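PDB 6Q75: GH26A from Muricauda sp. MAR_2010_75, which is a family 26 glycoside hydrolase that probably cleaves beta-linked polysaccharides such as beta-mannans, with retention of anomeric configuration. Local coordinates for residues F120-S125 and V181-G186; D137-G142 and W198-D203; A231-D236 and Y261-K266. All blocks are in the same frame, centred on the assembly; numbering follows the deposited sequence.

Contact 1 of 3, residues F120-S125 and V181-G186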
loop_
_atom_site.group_PDB
_atom_site.type_symbol
_atom_site.label_atom_id
_atom_site.label_comp_id
_atom_site.label_asym_id
_atom_site.label_seq_id
_atom_site.Cartn_x
_atom_site.Cartn_y
_atom_site.Cartn_z
ATOM N N PHE A 120 7.712 16.887 5.786
ATOM C CA PHE A 120 8.060 16.861 4.375
ATOM C C PHE A 120 6.997 17.589 3.567
ATOM O O PHE A 120 5.838 17.171 3.557
ATOM C CB PHE A 120 8.184 15.413 3.901
ATOM C CG PHE A 120 9.302 14.652 4.572
ATOM C CD1 PHE A 120 10.619 15.050 4.406
ATOM C CD2 PHE A 120 9.027 13.522 5.326
ATOM C CE1 PHE A 120 11.651 14.351 5.008
ATOM C CE2 PHE A 120 10.061 12.804 5.939
ATOM C CZ PHE A 120 11.376 13.226 5.771
ATOM N N SER A 121 7.397 18.661 2.872
ATOM C CA SER A 121 6.461 19.396 2.028
ATOM C C SER A 121 5.894 18.503 0.921
ATOM O O SER A 121 6.619 17.750 0.263
ATOM C CB SER A 121 7.150 20.613 1.415
ATOM O OG SER A 121 6.401 21.115 0.314
ATOM N N TRP A 122 4.587 18.598 0.701
ATOM C CA TRP A 122 3.986 17.814 -0.374
ATOM C C TRP A 122 4.547 18.234 -1.728
ATOM O O TRP A 122 5.039 17.402 -2.496
ATOM C CB TRP A 122 2.469 17.975 -0.350
ATOM C CG TRP A 122 1.756 17.132 -1.377
ATOM C CD1 TRP A 122 1.170 17.556 -2.541
ATOM C CD2 TRP A 122 1.576 15.722 -1.327
ATOM N NE1 TRP A 122 0.626 16.486 -3.213
ATOM C CE2 TRP A 122 0.856 15.347 -2.489
ATOM C CE3 TRP A 122 1.939 14.740 -0.412
ATOM C CZ2 TRP A 122 0.504 14.024 -2.764
ATOM C CZ3 TRP A 122 1.571 13.424 -0.677
ATOM C CH2 TRP A 122 0.863 13.074 -1.839
ATOM N N ARG A 123 4.481 19.533 -2.039
ATOM C CA ARG A 123 4.867 19.984 -3.371
ATOM C C ARG A 123 6.379 20.033 -3.550
ATOM O O ARG A 123 6.885 19.728 -4.638
ATOM C CB ARG A 123 4.248 21.356 -3.657
ATOM C CG ARG A 123 2.754 21.277 -3.896
ATOM N N GLU A 124 7.117 20.410 -2.508
ATOM C CA GLU A 124 8.548 20.649 -2.661
ATOM C C GLU A 124 9.408 19.440 -2.323
ATOM O O GLU A 124 10.578 19.401 -2.722
ATOM C CB GLU A 124 8.987 21.848 -1.803
ATOM C CG GLU A 124 8.273 23.151 -2.197
ATOM C CD GLU A 124 8.823 24.390 -1.497
ATOM N N SER A 125 8.870 18.436 -1.622
ATOM C CA SER A 125 9.693 17.304 -1.220
ATOM C C SER A 125 9.140 16.000 -1.774
ATOM O O SER A 125 9.771 15.382 -2.636
ATOM C CB SER A 125 9.799 17.249 0.314
ATOM O OG SER A 125 10.914 16.476 0.725
ATOM N N VAL A 181 5.084 9.908 -12.797
ATOM C CA VAL A 181 6.114 10.937 -12.855
ATOM C C VAL A 181 6.034 11.927 -11.696
ATOM O O VAL A 181 6.908 12.799 -11.579
ATOM C CB VAL A 181 6.071 11.718 -14.189
ATOM C CG1 VAL A 181 6.259 10.758 -15.366
ATOM C CG2 VAL A 181 4.728 12.501 -14.335
ATOM N N TRP A 182 5.070 11.785 -10.791
ATOM C CA TRP A 182 4.809 12.868 -9.850
ATOM C C TRP A 182 5.611 12.793 -8.553
ATOM O O TRP A 182 5.980 13.845 -8.017
ATOM C CB TRP A 182 3.318 12.928 -9.511
ATOM C CG TRP A 182 2.611 11.610 -9.334
ATOM C CD1 TRP A 182 2.394 10.949 -8.153
ATOM C CD2 TRP A 182 1.994 10.818 -10.360
ATOM N NE1 TRP A 182 1.666 9.795 -8.384
ATOM C CE2 TRP A 182 1.420 9.689 -9.729
ATOM C CE3 TRP A 182 1.892 10.940 -11.749
ATOM C CZ2 TRP A 182 0.744 8.688 -10.444
ATOM C CZ3 TRP A 182 1.201 9.958 -12.466
ATOM C CH2 TRP A 182 0.646 8.839 -11.810
ATOM N N PHE A 183 5.896 11.604 -8.038
ATOM C CA PHE A 183 6.680 11.495 -6.808
ATOM C C PHE A 183 8.172 11.500 -7.118
ATOM O O PHE A 183 8.601 11.113 -8.204
ATOM C CB PHE A 183 6.316 10.203 -6.064
ATOM C CG PHE A 183 4.928 10.195 -5.466
ATOM C CD1 PHE A 183 4.466 11.266 -4.717
ATOM C CD2 PHE A 183 4.086 9.101 -5.651
ATOM C CE1 PHE A 183 3.195 11.239 -4.151
ATOM C CE2 PHE A 183 2.814 9.084 -5.116
ATOM C CZ PHE A 183 2.367 10.141 -4.355
ATOM N N TRP A 184 8.985 11.897 -6.120
ATOM C CA TRP A 184 10.420 11.960 -6.378
ATOM C C TRP A 184 11.005 10.587 -6.691
ATOM O O TRP A 184 12.019 10.495 -7.385
ATOM C CB TRP A 184 11.166 12.602 -5.197
ATOM C CG TRP A 184 11.125 11.858 -3.889
ATOM C CD1 TRP A 184 10.313 12.118 -2.827
ATOM C CD2 TRP A 184 11.997 10.790 -3.478
ATOM N NE1 TRP A 184 10.599 11.248 -1.787
ATOM C CE2 TRP A 184 11.633 10.432 -2.164
ATOM C CE3 TRP A 184 13.031 10.091 -4.106
ATOM C CZ2 TRP A 184 12.261 9.388 -1.461
ATOM C CZ3 TRP A 184 13.663 9.062 -3.404
ATOM C CH2 TRP A 184 13.268 8.722 -2.096
ATOM N N TRP A 185 10.404 9.520 -6.187
ATOM C CA TRP A 185 10.872 8.172 -6.485
ATOM C C TRP A 185 10.260 7.607 -7.768
ATOM O O TRP A 185 10.489 6.432 -8.093
ATOM C CB TRP A 185 10.567 7.244 -5.304
ATOM C CG TRP A 185 9.098 7.115 -5.009
ATOM C CD1 TRP A 185 8.207 6.260 -5.612
ATOM C CD2 TRP A 185 8.366 7.817 -4.009
ATOM N NE1 TRP A 185 6.950 6.422 -5.068
ATOM C CE2 TRP A 185 7.017 7.366 -4.082
ATOM C CE3 TRP A 185 8.700 8.819 -3.089
ATOM C CZ2 TRP A 185 6.028 7.864 -3.253
ATOM C CZ3 TRP A 185 7.720 9.317 -2.259
ATOM C CH2 TRP A 185 6.382 8.842 -2.354
ATOM N N GLY A 186 9.484 8.412 -8.492
ATOM C CA GLY A 186 8.764 7.930 -9.652
ATOM C C GLY A 186 9.551 8.017 -10.942
ATOM O O GLY A 186 10.483 8.817 -11.084
#
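The side chain of Trp-122 extends directly opposite its backbone N (chi1 -177°), whereas Phe-183 turns its ring to the side of its own N (chi1 -69°), and the two meet at the barrel mouth of a (beta/alpha)8 fold, between the loops that follow strands 104-108 and 170-173. The far corner of the indole does the touching: Trp-122 CH2 comes to the edge of the phenyl ring, near its plane and 3.8 Å from Phe-183 CE1, with the two ring planes 89° apart.

The phenyl ring is gripped within its own loop. Trp-182 CD1 sits over the centre of one face, and Trp-185 CH2 covers the opposite face nearer the rim. His-110 meets Trp-122 edge-to-face and also meets the Phe-183 ring.

Ser-121 N-caps the short helix: its OG accepts from Glu-124 N at 3.0 Å. Near the other end of the helix, Ser-125 OG is hydrogen-bonded to His-116 ND1 and to the backbone N of Gln-113, while Trp-184 gives its NE1 proton to the carbonyl of Val-111. The second touch across the contact is polar against aromatic, with Ser-125 O 3.3 Å from Trp-184 CD1.

Contact 2 of 3, residues D137-G142 and W198-D203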
loop_
_atom_site.group_PDB
_atom_site.type_symbol
_atom_site.label_atom_id
_atom_site.label_comp_id
_atom_site.label_asym_id
_atom_site.label_seq_id
_atom_site.Cartn_x
_atom_site.Cartn_y
_atom_site.Cartn_z
ATOM N N ASP A 137 23.378 8.740 -5.292
ATOM C CA ASP A 137 24.043 8.824 -3.985
ATOM C C ASP A 137 23.215 8.171 -2.890
ATOM O O ASP A 137 23.756 7.505 -1.999
ATOM C CB ASP A 137 24.337 10.278 -3.613
ATOM C CG ASP A 137 25.640 10.784 -4.207
ATOM O OD1 ASP A 137 26.318 10.013 -4.925
ATOM O OD2 ASP A 137 25.974 11.970 -3.988
ATOM N N MET A 138 21.903 8.343 -2.939
ATOM C CA MET A 138 21.049 7.722 -1.943
ATOM C C MET A 138 21.150 6.200 -2.006
ATOM O O MET A 138 20.899 5.526 -1.009
ATOM C CB MET A 138 19.601 8.148 -2.221
ATOM C CG MET A 138 18.522 7.343 -1.523
ATOM S SD MET A 138 16.881 7.677 -2.243
ATOM C CE MET A 138 16.982 6.640 -3.706
ATOM N N LEU A 139 21.562 5.650 -3.144
ATOM C CA LEU A 139 21.698 4.210 -3.305
ATOM C C LEU A 139 23.144 3.767 -3.203
ATOM O O LEU A 139 23.475 2.669 -3.653
ATOM C CB LEU A 139 21.115 3.767 -4.643
ATOM C CG LEU A 139 19.643 4.126 -4.779
ATOM C CD1 LEU A 139 19.115 3.735 -6.165
ATOM C CD2 LEU A 139 18.860 3.434 -3.683
ATOM N N THR A 140 24.006 4.623 -2.675
ATOM C CA THR A 140 25.438 4.333 -2.574
ATOM C C THR A 140 25.900 4.421 -1.129
ATOM O O THR A 140 26.092 5.535 -0.608
ATOM C CB THR A 140 26.243 5.301 -3.434
ATOM O OG1 THR A 140 25.826 5.188 -4.802
ATOM C CG2 THR A 140 27.740 4.953 -3.333
ATOM N N PRO A 141 26.097 3.301 -0.436
ATOM C CA PRO A 141 26.642 3.371 0.927
ATOM C C PRO A 141 27.874 4.265 1.016
ATOM O O PRO A 141 28.710 4.310 0.109
ATOM C CB PRO A 141 26.974 1.908 1.239
ATOM C CG PRO A 141 25.909 1.155 0.471
ATOM C CD PRO A 141 25.751 1.921 -0.822
ATOM N N GLY A 142 27.949 5.035 2.101
ATOM C CA GLY A 142 29.048 5.944 2.338
ATOM C C GLY A 142 28.736 7.404 2.064
ATOM O O GLY A 142 29.437 8.278 2.593
ATOM N N TRP A 198 13.944 -0.264 -4.152
ATOM C CA TRP A 198 13.104 -1.278 -3.524
ATOM C C TRP A 198 13.951 -2.305 -2.783
ATOM O O TRP A 198 13.681 -2.642 -1.619
ATOM C CB TRP A 198 12.251 -1.959 -4.588
ATOM C CG TRP A 198 11.280 -2.963 -4.044
ATOM C CD1 TRP A 198 11.507 -4.285 -3.775
ATOM C CD2 TRP A 198 9.917 -2.711 -3.703
ATOM N NE1 TRP A 198 10.352 -4.872 -3.293
ATOM C CE2 TRP A 198 9.366 -3.924 -3.240
ATOM C CE3 TRP A 198 9.107 -1.570 -3.742
ATOM C CZ2 TRP A 198 8.040 -4.030 -2.826
ATOM C CZ3 TRP A 198 7.791 -1.680 -3.319
ATOM C CH2 TRP A 198 7.280 -2.895 -2.858
ATOM N N LYS A 199 14.997 -2.808 -3.442
ATOM C CA LYS A 199 15.820 -3.842 -2.822
ATOM C C LYS A 199 16.603 -3.304 -1.634
ATOM O O LYS A 199 16.825 -4.032 -0.657
ATOM C CB LYS A 199 16.768 -4.439 -3.856
ATOM C CG LYS A 199 16.065 -5.151 -5.013
ATOM C CD LYS A 199 17.088 -5.461 -6.080
ATOM C CE LYS A 199 16.491 -5.625 -7.462
ATOM N NZ LYS A 199 17.632 -5.745 -8.428
ATOM N N GLN A 200 17.023 -2.039 -1.695
ATOM C CA GLN A 200 17.740 -1.437 -0.571
ATOM C C GLN A 200 16.826 -1.280 0.640
ATOM O O GLN A 200 17.238 -1.524 1.785
ATOM C CB GLN A 200 18.332 -0.084 -0.982
ATOM C CG GLN A 200 19.302 0.514 0.030
ATOM C CD GLN A 200 19.978 1.769 -0.515
ATOM O OE1 GLN A 200 19.636 2.898 -0.138
ATOM N NE2 GLN A 200 20.900 1.577 -1.430
ATOM N N LEU A 201 15.582 -0.859 0.413
ATOM C CA LEU A 201 14.632 -0.788 1.514
ATOM C C LEU A 201 14.349 -2.184 2.055
ATOM O O LEU A 201 14.255 -2.385 3.271
ATOM C CB LEU A 201 13.331 -0.122 1.049
ATOM C CG LEU A 201 12.274 0.023 2.162
ATOM C CD1 LEU A 201 12.712 1.090 3.142
ATOM C CD2 LEU A 201 10.903 0.415 1.592
ATOM N N TYR A 202 14.200 -3.158 1.155
ATOM C CA TYR A 202 13.922 -4.525 1.579
ATOM C C TYR A 202 15.042 -5.033 2.471
ATOM O O TYR A 202 14.795 -5.570 3.558
ATOM C CB TYR A 202 13.744 -5.417 0.351
ATOM C CG TYR A 202 13.277 -6.811 0.684
ATOM C CD1 TYR A 202 14.180 -7.757 1.134
ATOM C CD2 TYR A 202 11.938 -7.185 0.539
ATOM C CE1 TYR A 202 13.791 -9.032 1.451
ATOM C CE2 TYR A 202 11.533 -8.490 0.855
ATOM C CZ TYR A 202 12.467 -9.400 1.305
ATOM O OH TYR A 202 12.121 -10.703 1.637
ATOM N N ASP A 203 16.285 -4.859 2.018
ATOM C CA ASP A 203 17.431 -5.278 2.817
ATOM C C ASP A 203 17.427 -4.598 4.183
ATOM O O ASP A 203 17.698 -5.244 5.205
ATOM C CB ASP A 203 18.729 -4.990 2.052
ATOM C CG ASP A 203 19.982 -5.389 2.827
ATOM O OD1 ASP A 203 20.207 -6.601 3.068
ATOM O OD2 ASP A 203 20.755 -4.475 3.180
#
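Gln-200 and Leu-139 meet obliquely, the long glutamine chain running out from helix 194-208 to press its flat end against the leucine and the turn that carries it. Gln-200 contributes most of the buried surface: its CG stands across from the backbone N (chi1 -170°) and the chain stays extended beyond it, so that the amide is carried the full length of the side chain toward the end of helix 132-138. There Gln-200 CD comes within 3.7 Å of Leu-139 CD2. Leu-139 brings this methyl forward although its CB does not point at the helix, because its CG lies beside the backbone N (chi1 -59°).

The amide also reaches the backbone, lying next to the carbonyl of Met-138 and the CA of Leu-139; Gln-200 CD is 3.9 Å from Met-138 O. Its rotation in the model is uncertain.

Leu-139 is the point where the chain leaves the helix, and the turn is held internally: Thr-140 N donates to Asp-137 O at 3.0 Å. Thr-143 OG1 is hydrogen-bonded to the carbonyl O of Asp-137, tying the turn to the residues that follow. Phe-146 and Trp-149 of helix 144-165 pack on Gln-200 as well, so the chain lies between helix 144-165 and the turn after helix 132-138.

Trp-198 and Tyr-202 point to a different side of helix 194-208, where they meet Trp-218 and Trp-216 of strand 214-221. This division of labour is that of an outer helix in a (beta/alpha)8 barrel, with large side chains packed on the strands and, here, a glutamine reaching out to the long excursion between strand 104-108 and helix 144-165.

Contact 3 of 3, residues A231-D236 and Y261-K266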
loop_
_atom_site.group_PDB
_atom_site.type_symbol
_atom_site.label_atom_id
_atom_site.label_comp_id
_atom_site.label_asym_id
_atom_site.label_seq_id
_atom_site.Cartn_x
_atom_site.Cartn_y
_atom_site.Cartn_z
ATOM N N ALA A 231 2.098 7.764 -16.397
ATOM C CA ALA A 231 2.477 6.605 -15.602
ATOM C C ALA A 231 2.801 5.482 -16.571
ATOM O O ALA A 231 1.982 5.124 -17.434
ATOM C CB ALA A 231 1.384 6.198 -14.608
ATOM N N TYR A 232 4.002 4.926 -16.428
ATOM C CA TYR A 232 4.557 4.068 -17.456
ATOM C C TYR A 232 4.245 2.603 -17.158
ATOM O O TYR A 232 3.549 2.268 -16.195
ATOM C CB TYR A 232 6.056 4.373 -17.593
ATOM C CG TYR A 232 6.240 5.778 -18.155
ATOM C CD1 TYR A 232 5.883 6.058 -19.467
ATOM C CD2 TYR A 232 6.707 6.818 -17.368
ATOM C CE1 TYR A 232 6.016 7.338 -19.993
ATOM C CE2 TYR A 232 6.849 8.100 -17.885
ATOM C CZ TYR A 232 6.501 8.348 -19.202
ATOM O OH TYR A 232 6.629 9.614 -19.737
ATOM N N ASP A 233 4.748 1.721 -18.019
ATOM C CA ASP A 233 4.421 0.303 -17.948
ATOM C C ASP A 233 4.831 -0.307 -16.612
ATOM O O ASP A 233 5.916 -0.038 -16.087
ATOM C CB ASP A 233 5.122 -0.460 -19.070
ATOM C CG ASP A 233 4.509 -0.201 -20.443
ATOM O OD1 ASP A 233 3.303 0.110 -20.531
ATOM O OD2 ASP A 233 5.243 -0.347 -21.443
ATOM N N TYR A 234 3.973 -1.189 -16.097
ATOM C CA TYR A 234 4.235 -1.856 -14.823
ATOM C C TYR A 234 5.603 -2.523 -14.804
ATOM O O TYR A 234 6.358 -2.390 -13.834
ATOM C CB TYR A 234 3.156 -2.910 -14.561
ATOM C CG TYR A 234 1.748 -2.366 -14.272
ATOM C CD1 TYR A 234 1.549 -1.317 -13.377
ATOM C CD2 TYR A 234 0.624 -2.940 -14.872
ATOM C CE1 TYR A 234 0.277 -0.868 -13.072
ATOM C CE2 TYR A 234 -0.665 -2.486 -14.585
ATOM C CZ TYR A 234 -0.825 -1.444 -13.686
ATOM O OH TYR A 234 -2.080 -0.991 -13.385
ATOM N N LYS A 235 5.926 -3.273 -15.863
ATOM C CA LYS A 235 7.105 -4.139 -15.829
ATOM C C LYS A 235 8.400 -3.353 -15.715
ATOM O O LYS A 235 9.386 -3.888 -15.192
ATOM C CB LYS A 235 7.142 -5.025 -17.074
ATOM C CG LYS A 235 7.405 -4.288 -18.366
ATOM C CD LYS A 235 7.592 -5.259 -19.513
ATOM C CE LYS A 235 7.352 -4.578 -20.852
ATOM N N ASP A 236 8.414 -2.079 -16.131
ATOM C CA ASP A 236 9.639 -1.283 -16.094
ATOM C C ASP A 236 10.089 -0.926 -14.686
ATOM O O ASP A 236 11.188 -0.373 -14.519
ATOM C CB ASP A 236 9.467 0.007 -16.908
ATOM C CG ASP A 236 9.393 -0.249 -18.403
ATOM O OD1 ASP A 236 9.685 -1.390 -18.836
ATOM O OD2 ASP A 236 9.109 0.713 -19.153
ATOM N N TYR A 261 -5.912 -4.489 -16.044
ATOM C CA TYR A 261 -6.020 -5.713 -15.249
ATOM C C TYR A 261 -5.214 -6.844 -15.876
ATOM O O TYR A 261 -4.436 -7.516 -15.185
ATOM C CB TYR A 261 -7.492 -6.092 -15.102
ATOM C CG TYR A 261 -7.842 -7.426 -14.463
ATOM C CD1 TYR A 261 -7.911 -7.569 -13.082
ATOM C CD2 TYR A 261 -8.219 -8.511 -15.252
ATOM C CE1 TYR A 261 -8.300 -8.797 -12.516
ATOM C CE2 TYR A 261 -8.597 -9.709 -14.701
ATOM C CZ TYR A 261 -8.653 -9.849 -13.342
ATOM O OH TYR A 261 -9.057 -11.066 -12.837
ATOM N N ASP A 262 -5.352 -7.047 -17.192
ATOM C CA ASP A 262 -4.593 -8.114 -17.858
ATOM C C ASP A 262 -3.077 -7.903 -17.725
ATOM O O ASP A 262 -2.324 -8.870 -17.519
ATOM C CB ASP A 262 -4.976 -8.179 -19.335
ATOM C CG ASP A 262 -6.359 -8.761 -19.568
ATOM O OD1 ASP A 262 -6.907 -9.441 -18.673
ATOM O OD2 ASP A 262 -6.898 -8.539 -20.669
ATOM N N GLN A 263 -2.616 -6.649 -17.830
ATOM C CA GLN A 263 -1.190 -6.348 -17.673
ATOM C C GLN A 263 -0.668 -6.714 -16.295
ATOM O O GLN A 263 0.423 -7.285 -16.171
ATOM C CB GLN A 263 -0.921 -4.852 -17.877
ATOM C CG GLN A 263 0.517 -4.452 -18.272
ATOM C CD GLN A 263 0.721 -2.909 -18.366
ATOM O OE1 GLN A 263 -0.176 -2.146 -18.014
ATOM N NE2 GLN A 263 1.970 -2.485 -18.572
ATOM N N LEU A 264 -1.437 -6.419 -15.254
ATOM C CA LEU A 264 -0.940 -6.695 -13.914
ATOM C C LEU A 264 -0.991 -8.174 -13.605
ATOM O O LEU A 264 -0.083 -8.689 -12.953
ATOM C CB LEU A 264 -1.745 -5.927 -12.874
ATOM C CG LEU A 264 -1.075 -5.783 -11.513
ATOM C CD1 LEU A 264 0.149 -4.895 -11.597
ATOM C CD2 LEU A 264 -2.096 -5.204 -10.541
ATOM N N VAL A 265 -2.052 -8.859 -14.038
ATOM C CA VAL A 265 -2.132 -10.302 -13.840
ATOM C C VAL A 265 -0.946 -10.994 -14.501
ATOM O O VAL A 265 -0.344 -11.919 -13.932
ATOM C CB VAL A 265 -3.471 -10.846 -14.382
ATOM C CG1 VAL A 265 -3.432 -12.367 -14.424
ATOM C CG2 VAL A 265 -4.632 -10.359 -13.521
ATOM N N LYS A 266 -0.580 -10.545 -15.706
ATOM C CA LYS A 266 0.545 -11.149 -16.420
ATOM C C LYS A 266 1.844 -10.982 -15.643
ATOM O O LYS A 266 2.624 -11.929 -15.494
ATOM C CB LYS A 266 0.674 -10.505 -17.801
ATOM C CG LYS A 266 1.804 -11.048 -18.644
ATOM C CD LYS A 266 1.973 -10.228 -19.924
ATOM C CE LYS A 266 3.436 -10.192 -20.359
HETATM O O HOH W 1 3.833 -4.142 -17.973
#
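Leu-264 sets a methyl squarely on the ring of Tyr-234, and this is the compact half of the contact. Its CD1 lies 3.8 Å from the ring centroid, only 10° off the normal, a CH-pi contact over one face. The leucine holds its CG on the far side from the backbone N (chi1 -162°). Its side chain crosses the tyrosine at about a right angle. Gln-263, one residue earlier on the helix, lays its extended chain along the CD2 and CE2 side of the same ring. Gln-263 CG is 3.7 Å from Tyr-234 CD2, and the amide is turned 43° from the ring plane, with Gln-263 OE1 3.3 Å from the same CD2.

The packing belongs to the outer layer of the (beta/alpha)8 barrel: helix 258-268 links strands 246-251 and 273-278, and segment 231-236, in the connection after strand 214-221, lies beside it. Tyr-234 rests on Trp-218 and Ala-220 of that strand, and its OH is hydrogen-bonded to Thr-249 OG1. Leu-264 is likewise backed by Trp-218 and by Ile-273.

Toward solvent the fit is looser. The carboxylate of Asp-233 stands nearly perpendicular to the Gln-263 amide, and its OD1 stays 3.5 Å from Gln-263 NE2 without a hydrogen bond. A water joins the segments instead, accepting from Gln-263 NE2 at a short 2.6 Å and from the backbone N of Lys-235 at 3.1 Å.

In the fold
The loop 181-186 connects the set, touching a segment of each other contact. Contacts 1 and 2, centred 19 Å apart, meet where Trp-184 CZ3 packs 3.7 Å from Met-138 SD, and helices 122-126 and 132-138 follow one another in the chain. Contacts 1 and 3, centred 23 Å apart, meet where Val-181 CG1 lies 3.7 Å from Tyr-232 CE2. Contacts 2 and 3 do not touch, their nearest atoms being about 10 Å apart. A bound Tris molecule and a glycerol, both probably from the crystallisation liquor, each lie about 4 Å from the Trp-122 side chain, consistent with contact 1 bordering the substrate cleft; contacts 2 and 3 each join an outer helix to a turn or loop.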